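Epoxyqueuosine reductase (PDB 5D6S) is an iron-sulfur protein of the epoxyqueuosine reductase (QueG) family that binds cobalamin and two iron-sulfur clusters. Local coordinates at residues G117-H129 against E306-K318. Numbering follows the deposited sequence.
Sequences GKITPNSWGLDYH and ETFGMIAGSWRGK
Ser123 and Asp127 each make one hydrogen bond to the backbone of the 306-318 segment, at Gly313 and Met310. Gly313 N donates to Ser123 OG at 2.9 Å, with OG anti to the backbone N of its own residue (chi1 -170°) and thereby extended to the other segment. Asp127 N donates to Met310 O, also at 2.9 Å.

Asp127 is the N-cap of helix 128-144, so the 306-318 segment is joined to the very start of that helix. Its OD1 is gripped twice by His129: the backbone N comes from above the carboxylate plane, whereas ND1 donates to the syn lone pair of Asp127 OD1 at 2.7 Å, and OD1 lies in the plane of the imidazole ring, a nearly straight bond (166°). The other ring nitrogen, His129 NE2, is hydrogen-bonded to Asp157 OD2.

Van der Waals contacts surround these bonds. The Ala312 methyl sits between two polar side chains, its CB 3.4 Å from Asp127 OD1 and 3.7 Å from Ser123 OG, while Tyr128 makes a looser apolar contact with it. Ile311 lies along Ser123, its CD1 3.5 Å from Ser123 OG, and meets Ile119 tip to tip through the two CD1 atoms. On the 117-129 side, Thr120, Asn122 and Tyr128 belong to the cobalamin pocket, with the Asn122 side chain about 4 Å from the bound cobalamin. At the more exposed margin, Leu126 CD1 rests on Met310 CB, the two side chains crossing at about a right angle.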
loop_
_atom_site.group_PDB
_atom_site.type_symbol
_atom_site.label_atom_id
_atom_site.label_comp_id
_atom_site.label_asym_id
_atom_site.label_seq_id
_atom_site.Cartn_x
_atom_site.Cartn_y
_atom_site.Cartn_z
ATOM N N GLY A 117 -13.332 8.599 5.938
ATOM C CA GLY A 117 -12.806 7.307 5.536
ATOM C C GLY A 117 -11.468 7.092 6.204
ATOM O O GLY A 117 -10.917 8.007 6.817
ATOM N N LYS A 118 -10.965 5.870 6.123
ATOM C CA LYS A 118 -9.635 5.532 6.624
ATOM C C LYS A 118 -8.698 5.317 5.448
ATOM O O LYS A 118 -9.107 5.004 4.348
ATOM C CB LYS A 118 -9.644 4.254 7.469
ATOM C CG LYS A 118 -10.618 4.196 8.640
ATOM C CD LYS A 118 -10.777 2.747 9.128
ATOM C CE LYS A 118 -11.958 2.555 10.069
ATOM N NZ LYS A 118 -11.815 3.347 11.322
ATOM N N ILE A 119 -7.420 5.412 5.720
ATOM C CA ILE A 119 -6.400 5.306 4.706
ATOM C C ILE A 119 -5.153 4.719 5.393
ATOM O O ILE A 119 -4.711 5.232 6.395
ATOM C CB ILE A 119 -6.130 6.673 4.053
ATOM C CG1 ILE A 119 -4.733 6.566 3.376
ATOM C CG2 ILE A 119 -6.334 7.752 5.116
ATOM C CD1 ILE A 119 -3.576 7.448 3.800
ATOM N N THR A 120 -4.630 3.610 4.861
ATOM C CA THR A 120 -3.594 2.782 5.530
ATOM C C THR A 120 -2.482 3.558 6.232
ATOM O O THR A 120 -1.993 4.557 5.704
ATOM C CB THR A 120 -2.910 1.790 4.561
ATOM O OG1 THR A 120 -1.850 1.117 5.247
ATOM C CG2 THR A 120 -2.315 2.490 3.378
ATOM N N PRO A 121 -2.077 3.103 7.429
ATOM C CA PRO A 121 -0.985 3.775 8.155
ATOM C C PRO A 121 0.328 3.754 7.381
ATOM O O PRO A 121 1.187 4.599 7.632
ATOM C CB PRO A 121 -0.844 2.973 9.454
ATOM C CG PRO A 121 -1.876 1.889 9.443
ATOM C CD PRO A 121 -2.545 1.869 8.103
ATOM N N ASN A 122 0.462 2.791 6.449
ATOM C CA ASN A 122 1.578 2.742 5.488
ATOM C C ASN A 122 1.755 4.039 4.701
ATOM O O ASN A 122 2.802 4.274 4.089
ATOM C CB ASN A 122 1.373 1.577 4.504
ATOM C CG ASN A 122 2.643 1.212 3.733
ATOM O OD1 ASN A 122 3.708 1.023 4.314
ATOM N ND2 ASN A 122 2.536 1.103 2.422
ATOM N N SER A 123 0.699 4.855 4.678
ATOM C CA SER A 123 0.697 6.100 3.951
ATOM C C SER A 123 0.370 7.294 4.847
ATOM O O SER A 123 -0.121 8.311 4.346
ATOM C CB SER A 123 -0.306 6.026 2.804
ATOM O OG SER A 123 -0.172 7.139 1.941
ATOM N N TRP A 124 0.636 7.188 6.159
ATOM C CA TRP A 124 0.495 8.359 7.056
ATOM C C TRP A 124 1.768 9.129 7.033
ATOM O O TRP A 124 2.837 8.557 6.968
ATOM C CB TRP A 124 0.165 7.983 8.481
ATOM C CG TRP A 124 -1.159 7.318 8.666
ATOM C CD1 TRP A 124 -2.186 7.263 7.770
ATOM C CD2 TRP A 124 -1.611 6.634 9.842
ATOM N NE1 TRP A 124 -3.245 6.562 8.299
ATOM C CE2 TRP A 124 -2.916 6.153 9.568
ATOM C CE3 TRP A 124 -1.034 6.356 11.083
ATOM C CZ2 TRP A 124 -3.656 5.411 10.500
ATOM C CZ3 TRP A 124 -1.767 5.610 12.007
ATOM C CH2 TRP A 124 -3.070 5.159 11.711
ATOM N N GLY A 125 1.661 10.449 7.016
ATOM C CA GLY A 125 2.843 11.302 6.989
ATOM C C GLY A 125 3.661 11.132 5.738
ATOM O O GLY A 125 3.226 10.472 4.792
ATOM N N LEU A 126 4.871 11.679 5.751
ATOM C CA LEU A 126 5.707 11.766 4.557
ATOM C C LEU A 126 6.006 10.456 3.844
ATOM O O LEU A 126 6.320 9.463 4.469
ATOM C CB LEU A 126 7.032 12.441 4.856
ATOM C CG LEU A 126 7.343 13.424 3.735
ATOM C CD1 LEU A 126 6.362 14.569 3.860
ATOM C CD2 LEU A 126 8.757 13.954 3.820
ATOM N N ASP A 127 5.890 10.493 2.519
ATOM C CA ASP A 127 6.029 9.336 1.661
ATOM C C ASP A 127 7.278 8.598 2.064
ATOM O O ASP A 127 8.380 9.153 1.989
ATOM C CB ASP A 127 6.149 9.796 0.213
ATOM C CG ASP A 127 6.328 8.646 -0.769
ATOM O OD1 ASP A 127 6.288 7.477 -0.362
ATOM O OD2 ASP A 127 6.544 8.915 -1.968
ATOM N N TYR A 128 7.111 7.352 2.508
ATOM C CA TYR A 128 8.258 6.537 2.928
ATOM C C TYR A 128 9.387 6.535 1.893
ATOM O O TYR A 128 10.551 6.596 2.248
ATOM C CB TYR A 128 7.832 5.102 3.324
ATOM C CG TYR A 128 7.438 4.129 2.228
ATOM C CD1 TYR A 128 8.399 3.409 1.531
ATOM C CD2 TYR A 128 6.106 3.899 1.913
ATOM C CE1 TYR A 128 8.048 2.485 0.555
ATOM C CE2 TYR A 128 5.752 2.998 0.921
ATOM C CZ TYR A 128 6.739 2.287 0.247
ATOM O OH TYR A 128 6.406 1.391 -0.749
ATOM N N HIS A 129 9.042 6.468 0.617
ATOM C CA HIS A 129 10.060 6.500 -0.440
ATOM C C HIS A 129 11.020 7.639 -0.217
ATOM O O HIS A 129 12.208 7.468 -0.375
ATOM C CB HIS A 129 9.450 6.653 -1.854
ATOM C CG HIS A 129 8.550 5.522 -2.258
ATOM N ND1 HIS A 129 7.233 5.434 -1.850
ATOM C CD2 HIS A 129 8.770 4.440 -3.039
ATOM C CE1 HIS A 129 6.684 4.346 -2.360
ATOM N NE2 HIS A 129 7.594 3.728 -3.088
ATOM N N GLU A 306 -1.453 20.229 -3.087
ATOM C CA GLU A 306 -1.089 21.017 -1.923
ATOM C C GLU A 306 -1.330 20.257 -0.629
ATOM O O GLU A 306 -0.582 20.413 0.309
ATOM C CB GLU A 306 -1.838 22.368 -1.917
ATOM C CG GLU A 306 -1.305 23.368 -2.959
ATOM C CD GLU A 306 -2.305 24.455 -3.383
ATOM O OE1 GLU A 306 -3.329 24.656 -2.702
ATOM O OE2 GLU A 306 -2.048 25.125 -4.409
ATOM N N THR A 307 -2.393 19.467 -0.551
ATOM C CA THR A 307 -2.848 18.917 0.733
ATOM C C THR A 307 -2.448 17.461 0.986
ATOM O O THR A 307 -2.325 17.058 2.139
ATOM C CB THR A 307 -4.393 18.993 0.861
ATOM O OG1 THR A 307 -4.990 18.655 -0.391
ATOM C CG2 THR A 307 -4.849 20.382 1.256
ATOM N N PHE A 308 -2.323 16.689 -0.083
ATOM C CA PHE A 308 -2.135 15.254 -0.016
ATOM C C PHE A 308 -0.922 14.797 -0.788
ATOM O O PHE A 308 -0.543 13.613 -0.730
ATOM C CB PHE A 308 -3.357 14.530 -0.596
ATOM C CG PHE A 308 -4.481 14.341 0.388
ATOM C CD1 PHE A 308 -5.458 15.301 0.543
ATOM C CD2 PHE A 308 -4.536 13.202 1.174
ATOM C CE1 PHE A 308 -6.480 15.147 1.466
ATOM C CE2 PHE A 308 -5.564 13.024 2.073
ATOM C CZ PHE A 308 -6.541 14.004 2.230
ATOM N N GLY A 309 -0.273 15.731 -1.477
ATOM C CA GLY A 309 0.788 15.399 -2.430
ATOM C C GLY A 309 2.038 14.772 -1.838
ATOM O O GLY A 309 2.853 14.209 -2.557
ATOM N N MET A 310 2.184 14.886 -0.527
ATOM C CA MET A 310 3.370 14.438 0.191
ATOM C C MET A 310 3.272 12.985 0.625
ATOM O O MET A 310 4.274 12.413 1.021
ATOM C CB MET A 310 3.529 15.271 1.462
ATOM C CG MET A 310 2.527 14.861 2.545
ATOM S SD MET A 310 1.564 16.175 3.299
ATOM C CE MET A 310 0.762 16.933 1.886
ATOM N N ILE A 311 2.070 12.415 0.632
ATOM C CA ILE A 311 1.911 11.035 1.124
ATOM C C ILE A 311 2.147 10.011 0.006
ATOM O O ILE A 311 2.016 10.303 -1.186
ATOM C CB ILE A 311 0.539 10.772 1.829
ATOM C CG1 ILE A 311 -0.626 10.733 0.834
ATOM C CG2 ILE A 311 0.262 11.813 2.906
ATOM C CD1 ILE A 311 -1.902 10.164 1.416
ATOM N N ALA A 312 2.471 8.798 0.411
ATOM C CA ALA A 312 2.732 7.715 -0.532
ATOM C C ALA A 312 1.539 7.497 -1.451
ATOM O O ALA A 312 1.703 7.301 -2.663
ATOM C CB ALA A 312 3.057 6.439 0.215
ATOM N N GLY A 313 0.342 7.513 -0.865
ATOM C CA GLY A 313 -0.884 7.204 -1.584
ATOM C C GLY A 313 -1.257 8.174 -2.676
ATOM O O GLY A 313 -2.255 7.955 -3.370
ATOM N N SER A 314 -0.492 9.263 -2.813
ATOM C CA SER A 314 -0.789 10.278 -3.820
ATOM C C SER A 314 -0.122 9.998 -5.145
ATOM O O SER A 314 -0.205 10.804 -6.071
ATOM C CB SER A 314 -0.382 11.663 -3.313
ATOM O OG SER A 314 1.024 11.875 -3.308
ATOM N N TRP A 315 0.530 8.851 -5.268
ATOM C CA TRP A 315 1.416 8.589 -6.427
ATOM C C TRP A 315 0.717 8.422 -7.789
ATOM O O TRP A 315 1.379 8.439 -8.837
ATOM C CB TRP A 315 2.314 7.365 -6.162
ATOM C CG TRP A 315 1.624 6.029 -6.207
ATOM C CD1 TRP A 315 0.895 5.461 -5.218
ATOM C CD2 TRP A 315 1.623 5.102 -7.297
ATOM N NE1 TRP A 315 0.420 4.227 -5.624
ATOM C CE2 TRP A 315 0.843 3.996 -6.902
ATOM C CE3 TRP A 315 2.193 5.109 -8.577
ATOM C CZ2 TRP A 315 0.630 2.908 -7.722
ATOM C CZ3 TRP A 315 1.980 4.029 -9.397
ATOM C CH2 TRP A 315 1.196 2.938 -8.971
ATOM N N ARG A 316 -0.594 8.221 -7.778
ATOM C CA ARG A 316 -1.350 8.183 -9.033
ATOM C C ARG A 316 -2.321 9.330 -9.195
ATOM O O ARG A 316 -3.144 9.301 -10.093
ATOM C CB ARG A 316 -2.133 6.879 -9.139
ATOM C CG ARG A 316 -1.335 5.673 -8.728
ATOM C CD ARG A 316 -1.986 4.424 -9.275
ATOM N NE ARG A 316 -1.446 4.046 -10.569
ATOM C CZ ARG A 316 -1.777 2.938 -11.208
ATOM N NH1 ARG A 316 -1.190 2.665 -12.350
ATOM N NH2 ARG A 316 -2.698 2.103 -10.728
ATOM N N GLY A 317 -2.290 10.296 -8.284
ATOM C CA GLY A 317 -3.230 11.407 -8.320
ATOM C C GLY A 317 -4.552 11.134 -7.617
ATOM O O GLY A 317 -4.771 10.078 -7.021
ATOM N N LYS A 318 -5.436 12.113 -7.705
ATOM C CA LYS A 318 -6.632 12.147 -6.903
ATOM C C LYS A 318 -7.711 11.138 -7.353
ATOM O O LYS A 318 -8.558 10.712 -6.537
ATOM C CB LYS A 318 -7.197 13.566 -6.902
ATOM C CG LYS A 318 -7.834 14.003 -8.215
ATOM C CD LYS A 318 -8.452 15.381 -8.037
ATOM C CE LYS A 318 -8.915 15.972 -9.334
ATOM N NZ LYS A 318 -9.933 15.118 -10.006
#